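Local atomic coordinates of beta-ketoacyl-[acyl-carrier-protein] synthase III (Pseudomonas aeruginosa, PDB entry 2X3E), a protein that probably catalyses the first condensation of fatty acid synthesis, joining acetyl-CoA and malonyl-ACP to give 3-oxobutanoyl-ACP with release of carbon dioxide. Residues G183-G186 / H187-D190; F219-A222 / V223-S227; V139-F142 / S143-L146. The protein carries 1 engineered substitution. All coordinates share one frame; numbering follows the deposited sequence. Where two conformers were deposited one is given.

Interaction 1 of 3, residues G183-G186 / H187-D190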
# COMPACT_ATOMS: atom_id res chain seq x y z
N GLY A 183 9.19 0.46 -12.00
CA GLY A 183 8.55 1.45 -12.85
C GLY A 183 7.05 1.28 -12.97
O GLY A 183 6.44 0.39 -12.34
N SER A 184 6.46 2.15 -13.77
CA SER A 184 5.03 2.15 -14.02
C SER A 184 4.73 2.90 -15.31
O SER A 184 5.52 3.72 -15.76
CB SER A 184 4.28 2.79 -12.84
OG SER A 184 4.45 4.20 -12.81
N ASP A 185 3.58 2.58 -15.90
CA ASP A 185 3.06 3.33 -17.04
C ASP A 185 1.56 3.51 -16.83
O ASP A 185 0.76 2.69 -17.28
CB ASP A 185 3.35 2.62 -18.36
CG ASP A 185 2.81 3.38 -19.56
OD1 ASP A 185 2.31 4.51 -19.36
OD2 ASP A 185 2.87 2.85 -20.69
N GLY A 186 1.20 4.58 -16.13
CA GLY A 186 -0.19 4.92 -15.90
C GLY A 186 -0.96 5.35 -17.13
O GLY A 186 -2.18 5.51 -17.07
N HIS A 187 -0.28 5.57 -18.25
CA HIS A 187 -0.98 5.92 -19.49
C HIS A 187 -1.80 4.74 -20.00
O HIS A 187 -2.80 4.92 -20.69
CB HIS A 187 0.02 6.38 -20.56
CG HIS A 187 0.84 7.56 -20.17
ND1 HIS A 187 0.32 8.83 -20.04
CD2 HIS A 187 2.17 7.68 -19.89
CE1 HIS A 187 1.28 9.67 -19.70
NE2 HIS A 187 2.41 9.00 -19.59
N GLN A 188 -1.36 3.53 -19.66
CA GLN A 188 -2.07 2.30 -20.03
C GLN A 188 -2.82 1.67 -18.85
O GLN A 188 -3.02 0.45 -18.80
CB GLN A 188 -1.07 1.29 -20.59
CG GLN A 188 -0.41 1.74 -21.89
CD GLN A 188 0.51 0.67 -22.44
OE1 GLN A 188 0.11 -0.13 -23.28
NE2 GLN A 188 1.75 0.62 -21.93
N PHE A 189 -3.25 2.50 -17.90
CA PHE A 189 -3.92 2.03 -16.68
C PHE A 189 -5.17 1.17 -16.92
O PHE A 189 -5.58 0.42 -16.04
CB PHE A 189 -4.33 3.22 -15.81
CG PHE A 189 -5.57 3.93 -16.30
CD1 PHE A 189 -6.82 3.64 -15.75
CD2 PHE A 189 -5.50 4.87 -17.33
CE1 PHE A 189 -7.97 4.28 -16.21
CE2 PHE A 189 -6.64 5.52 -17.78
CZ PHE A 189 -7.88 5.22 -17.22
N ASP A 190 -5.78 1.31 -18.10
CA ASP A 190 -7.07 0.66 -18.39
C ASP A 190 -6.95 -0.77 -18.93
O ASP A 190 -7.96 -1.44 -19.11
CB ASP A 190 -7.85 1.51 -19.40
CG ASP A 190 -7.09 1.71 -20.70
OD1 ASP A 190 -6.01 2.34 -20.66
OD2 ASP A 190 -7.58 1.25 -21.76
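Asp185 spreads its carboxylate over two residues of the turn that follows it. CG stands anti to the backbone N (chi1 180°), beside the carbonyl carbon, and from there each oxygen has its own partner. OD1 accepts the backbone N-H of His187 at 3.0 Å, measured to His187 N, while OD2 takes Gln188 NE2 at 2.8 Å. Both donors arrive from above the carboxylate plane, the amide of Gln188 39° out of it, and together they restrain the rotation of the group. OD1 is also packed against the His187 side chain, 3.2 Å from its CB and at the same distance from CD2, where it lies at the ring edge. The two side chains run roughly crosswise.

The bond from Asp185 OD1 to His187 N makes an Asx turn, and a weak bond from Gln188 N to Asp185 O, 3.3 Å long, closes a beta turn over the same residues. The chain thus bends as it leaves strand 177-184. Gln188 reaches back with its chain extended beyond CG; its amide plane is turned 50° against the carboxylate, and the same NE2 also donates to Gln221 OE1. A second weak bond, Phe189 N to Gly186 O at 3.3 Å, continues the turn. Gly186 O lies at the Phe189 ring edge as well, 3.4 Å from CD2. The Phe189 ring forms a cation-pi contact with Arg93 of the second subunit, and His187 packs on Ala96 of the same neighbouring subunit.

Interaction 2 of 3, residues F219-A222 / V223-S227; sequences FGQA and VTQMS
Two successive turns of helix 215-237 meet here, with Phe219 and Val223 on one flank and Gln221 and Gln225 on another. Regular i to i+4 backbone bonds join them, among them Gln225 N to Gln221 O at 2.8 Å and Met226 N to Ala222 O at 3.1 Å. Val223 lays CG2 over one face of the Phe219 ring, 4.0 Å from CE1, the two side chains pointing the same way. This apolar pair looks onto helix 254-264, where Phe219 packs on Ile256 and Val223 on Ala259.

The glutamines also run side by side, Gln221 CG lying 3.8 Å from Gln225 CG. Gln221 is extended, whereas Gln225 bends at chi2 (-90°), which brings its NE2 to Gln221 OE1 at 3.1 Å. The two amide planes are only 21° apart, and the acceptor sits in the amide plane of Gln225. The same OE1 accepts its stronger bond from Gln188 NE2. Ala222 and Met226 turn to strand 304-311, Met226 being about 4 Å from the side chain of His250, a predicted active-site residue, measured between the nearest side-chain atoms.

With two amide donors on one oxygen, one from Gln225 a helical turn further on and one from Gln188 outside the helix, the Gln221 carbonyl is probably polarised and its amide restrained in rotation.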
# COMPACT_ATOMS: atom_id res chain seq x y z
N PHE A 219 -0.35 -9.73 -23.44
CA PHE A 219 0.65 -10.77 -23.72
C PHE A 219 1.99 -10.22 -24.18
O PHE A 219 3.00 -10.36 -23.48
CB PHE A 219 0.18 -11.78 -24.78
CG PHE A 219 1.29 -12.68 -25.29
CD1 PHE A 219 1.81 -13.68 -24.48
CD2 PHE A 219 1.83 -12.50 -26.56
CE1 PHE A 219 2.85 -14.51 -24.93
CE2 PHE A 219 2.87 -13.32 -27.02
CZ PHE A 219 3.38 -14.33 -26.20
N GLY A 220 1.99 -9.60 -25.36
CA GLY A 220 3.22 -9.13 -26.00
C GLY A 220 3.99 -8.19 -25.11
O GLY A 220 5.22 -8.29 -24.98
N GLN A 221 3.26 -7.28 -24.47
CA GLN A 221 3.88 -6.28 -23.62
C GLN A 221 4.47 -6.92 -22.36
O GLN A 221 5.58 -6.57 -21.96
CB GLN A 221 2.88 -5.19 -23.24
CG GLN A 221 3.57 -3.88 -22.93
CD GLN A 221 2.63 -2.74 -22.65
OE1 GLN A 221 3.00 -1.79 -21.96
NE2 GLN A 221 1.41 -2.80 -23.18
N ALA A 222 3.74 -7.84 -21.75
CA ALA A 222 4.24 -8.54 -20.56
C ALA A 222 5.60 -9.19 -20.80
O ALA A 222 6.49 -9.08 -19.97
CB ALA A 222 3.22 -9.58 -20.07
N VAL A 223 5.76 -9.85 -21.94
CA VAL A 223 7.03 -10.52 -22.26
C VAL A 223 8.20 -9.53 -22.31
O VAL A 223 9.23 -9.74 -21.68
CB VAL A 223 6.96 -11.27 -23.60
CG1 VAL A 223 8.35 -11.82 -23.97
CG2 VAL A 223 5.93 -12.39 -23.54
N THR A 224 8.01 -8.46 -23.08
CA THR A 224 9.04 -7.42 -23.24
C THR A 224 9.31 -6.68 -21.93
O THR A 224 10.46 -6.42 -21.56
CB THR A 224 8.60 -6.40 -24.33
OG1 THR A 224 8.32 -7.09 -25.55
CG2 THR A 224 9.68 -5.39 -24.60
N GLN A 225 8.24 -6.35 -21.21
CA GLN A 225 8.34 -5.59 -19.96
C GLN A 225 9.21 -6.32 -18.94
O GLN A 225 10.11 -5.73 -18.34
CB GLN A 225 6.96 -5.33 -19.37
CG GLN A 225 6.12 -4.32 -20.14
CD GLN A 225 6.32 -2.89 -19.67
OE1 GLN A 225 7.28 -2.59 -18.97
NE2 GLN A 225 5.43 -2.01 -20.08
N MET A 226 8.95 -7.61 -18.75
CA MET A 226 9.72 -8.38 -17.78
C MET A 226 11.13 -8.66 -18.30
O MET A 226 12.09 -8.52 -17.54
CB MET A 226 8.98 -9.66 -17.37
CG MET A 226 7.99 -9.42 -16.23
SD MET A 226 7.25 -10.92 -15.57
CE MET A 226 8.27 -12.11 -16.43
N SER A 227 11.27 -9.02 -19.58
CA SER A 227 12.59 -9.28 -20.17
C SER A 227 13.51 -8.06 -20.07
O SER A 227 14.68 -8.17 -19.67
CB SER A 227 12.45 -9.67 -21.65
OG SER A 227 11.63 -10.81 -21.79

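Interaction 3 of 3, residues V139-F142 / S143-L146; sequences VDTF and SHTL
Thr141 meets His144 as the chain leaves its strand. Its O accepts His144 N at 3.1 Å, and its CB packs against the His144 ring, 3.5 Å from ND1. The stronger side-chain polar partners lie beyond the turn: Thr141 OG1 bonds to Ser53 OG, and His144 NE2 to Gly49 O.

Here the chain passes from strand 133-140, within the five-stranded sheet of this thiolase-like fold, into the loop before helix 151-156, and it does so by two overlapping turns. Phe142 carries the second. Its O takes both Thr145 N and Thr145 OG1, each at 2.7 Å, the hydroxyl in the carbonyl plane on a lone pair and the amide N-H from above it. Thr145 OG1 lies between its own N and carbonyl carbon (chi1 76°), close enough to its own amide for both donors to grip the same oxygen. Leu146 CG closes over Phe142 O at 3.4 Å.

The Phe142 ring has Asp140 OD1 in plane at its edge, meets Phe211 edge-to-face, and packs on Cys87 of the second subunit.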
# COMPACT_ATOMS: atom_id res chain seq x y z
N VAL A 139 -0.13 -11.87 -1.48
CA VAL A 139 -1.38 -12.61 -1.38
C VAL A 139 -2.45 -11.99 -2.25
O VAL A 139 -2.61 -10.77 -2.28
CB VAL A 139 -1.90 -12.66 0.09
CG1 VAL A 139 -2.03 -11.25 0.70
CG2 VAL A 139 -3.22 -13.42 0.17
N ASP A 140 -3.19 -12.83 -2.97
CA ASP A 140 -4.34 -12.38 -3.71
C ASP A 140 -5.38 -13.50 -3.83
O ASP A 140 -5.02 -14.68 -3.93
CB ASP A 140 -3.93 -11.85 -5.10
CG ASP A 140 -3.68 -10.34 -5.11
OD1 ASP A 140 -4.56 -9.59 -4.64
OD2 ASP A 140 -2.62 -9.89 -5.61
N THR A 141 -6.64 -13.10 -3.80
CA THR A 141 -7.77 -14.01 -3.97
C THR A 141 -8.63 -13.52 -5.15
O THR A 141 -9.83 -13.23 -5.00
CB THR A 141 -8.62 -14.10 -2.70
OG1 THR A 141 -8.92 -12.78 -2.22
CG2 THR A 141 -7.88 -14.89 -1.61
N PHE A 142 -7.99 -13.43 -6.31
CA PHE A 142 -8.65 -12.95 -7.52
C PHE A 142 -9.91 -13.72 -7.91
O PHE A 142 -10.79 -13.14 -8.55
CB PHE A 142 -7.68 -12.93 -8.71
CG PHE A 142 -7.09 -11.57 -8.98
CD1 PHE A 142 -6.52 -10.83 -7.96
CD2 PHE A 142 -7.10 -11.04 -10.27
CE1 PHE A 142 -5.97 -9.58 -8.21
CE2 PHE A 142 -6.55 -9.79 -10.52
CZ PHE A 142 -5.98 -9.06 -9.48
N SER A 143 -10.01 -14.99 -7.54
CA SER A 143 -11.21 -15.77 -7.87
C SER A 143 -12.49 -15.10 -7.37
O SER A 143 -13.54 -15.22 -8.00
CB SER A 143 -11.14 -17.20 -7.34
OG SER A 143 -11.39 -17.25 -5.94
N HIS A 144 -12.41 -14.38 -6.25
CA HIS A 144 -13.58 -13.66 -5.73
C HIS A 144 -14.03 -12.55 -6.68
O HIS A 144 -15.18 -12.13 -6.62
CB HIS A 144 -13.30 -13.04 -4.36
CG HIS A 144 -13.09 -14.05 -3.27
ND1 HIS A 144 -12.13 -13.89 -2.29
CD2 HIS A 144 -13.70 -15.23 -3.01
CE1 HIS A 144 -12.16 -14.92 -1.48
NE2 HIS A 144 -13.10 -15.75 -1.89
N THR A 145 -13.12 -12.10 -7.54
CA THR A 145 -13.33 -10.92 -8.38
C THR A 145 -13.61 -11.26 -9.85
O THR A 145 -13.79 -10.35 -10.67
CB THR A 145 -12.09 -9.99 -8.33
OG1 THR A 145 -11.03 -10.55 -9.11
CG2 THR A 145 -11.60 -9.82 -6.89
N LEU A 146 -13.65 -12.54 -10.19
CA LEU A 146 -13.83 -12.94 -11.58
C LEU A 146 -15.31 -13.01 -11.95
O LEU A 146 -16.15 -13.36 -11.12
CB LEU A 146 -13.17 -14.30 -11.84
CG LEU A 146 -11.67 -14.36 -11.56
CD1 LEU A 146 -11.09 -15.73 -11.93
CD2 LEU A 146 -10.91 -13.24 -12.29

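Interactions 1 and 2 touch directly: Gln188 NE2 of the first and Gln221 OE1 of the second are 2.7 Å apart, a probable hydrogen bond that ties the turn after strand 177-184 to helix 215-237. Interaction 3 stands apart, its nearest atoms about 12 Å from interaction 1 and about 14 Å from interaction 2. Interactions 2 and 3 nevertheless both lie near the predicted active site: the side chain of Met226 is about 8 Å, and that of Phe142 about 7 Å, from that of Ala112, an engineered substitution at a predicted active-site position. Phe142 is also about 7 Å from Asn280, side chain to side chain. Interactions 1 and 3 share contact with the second subunit of the homodimer.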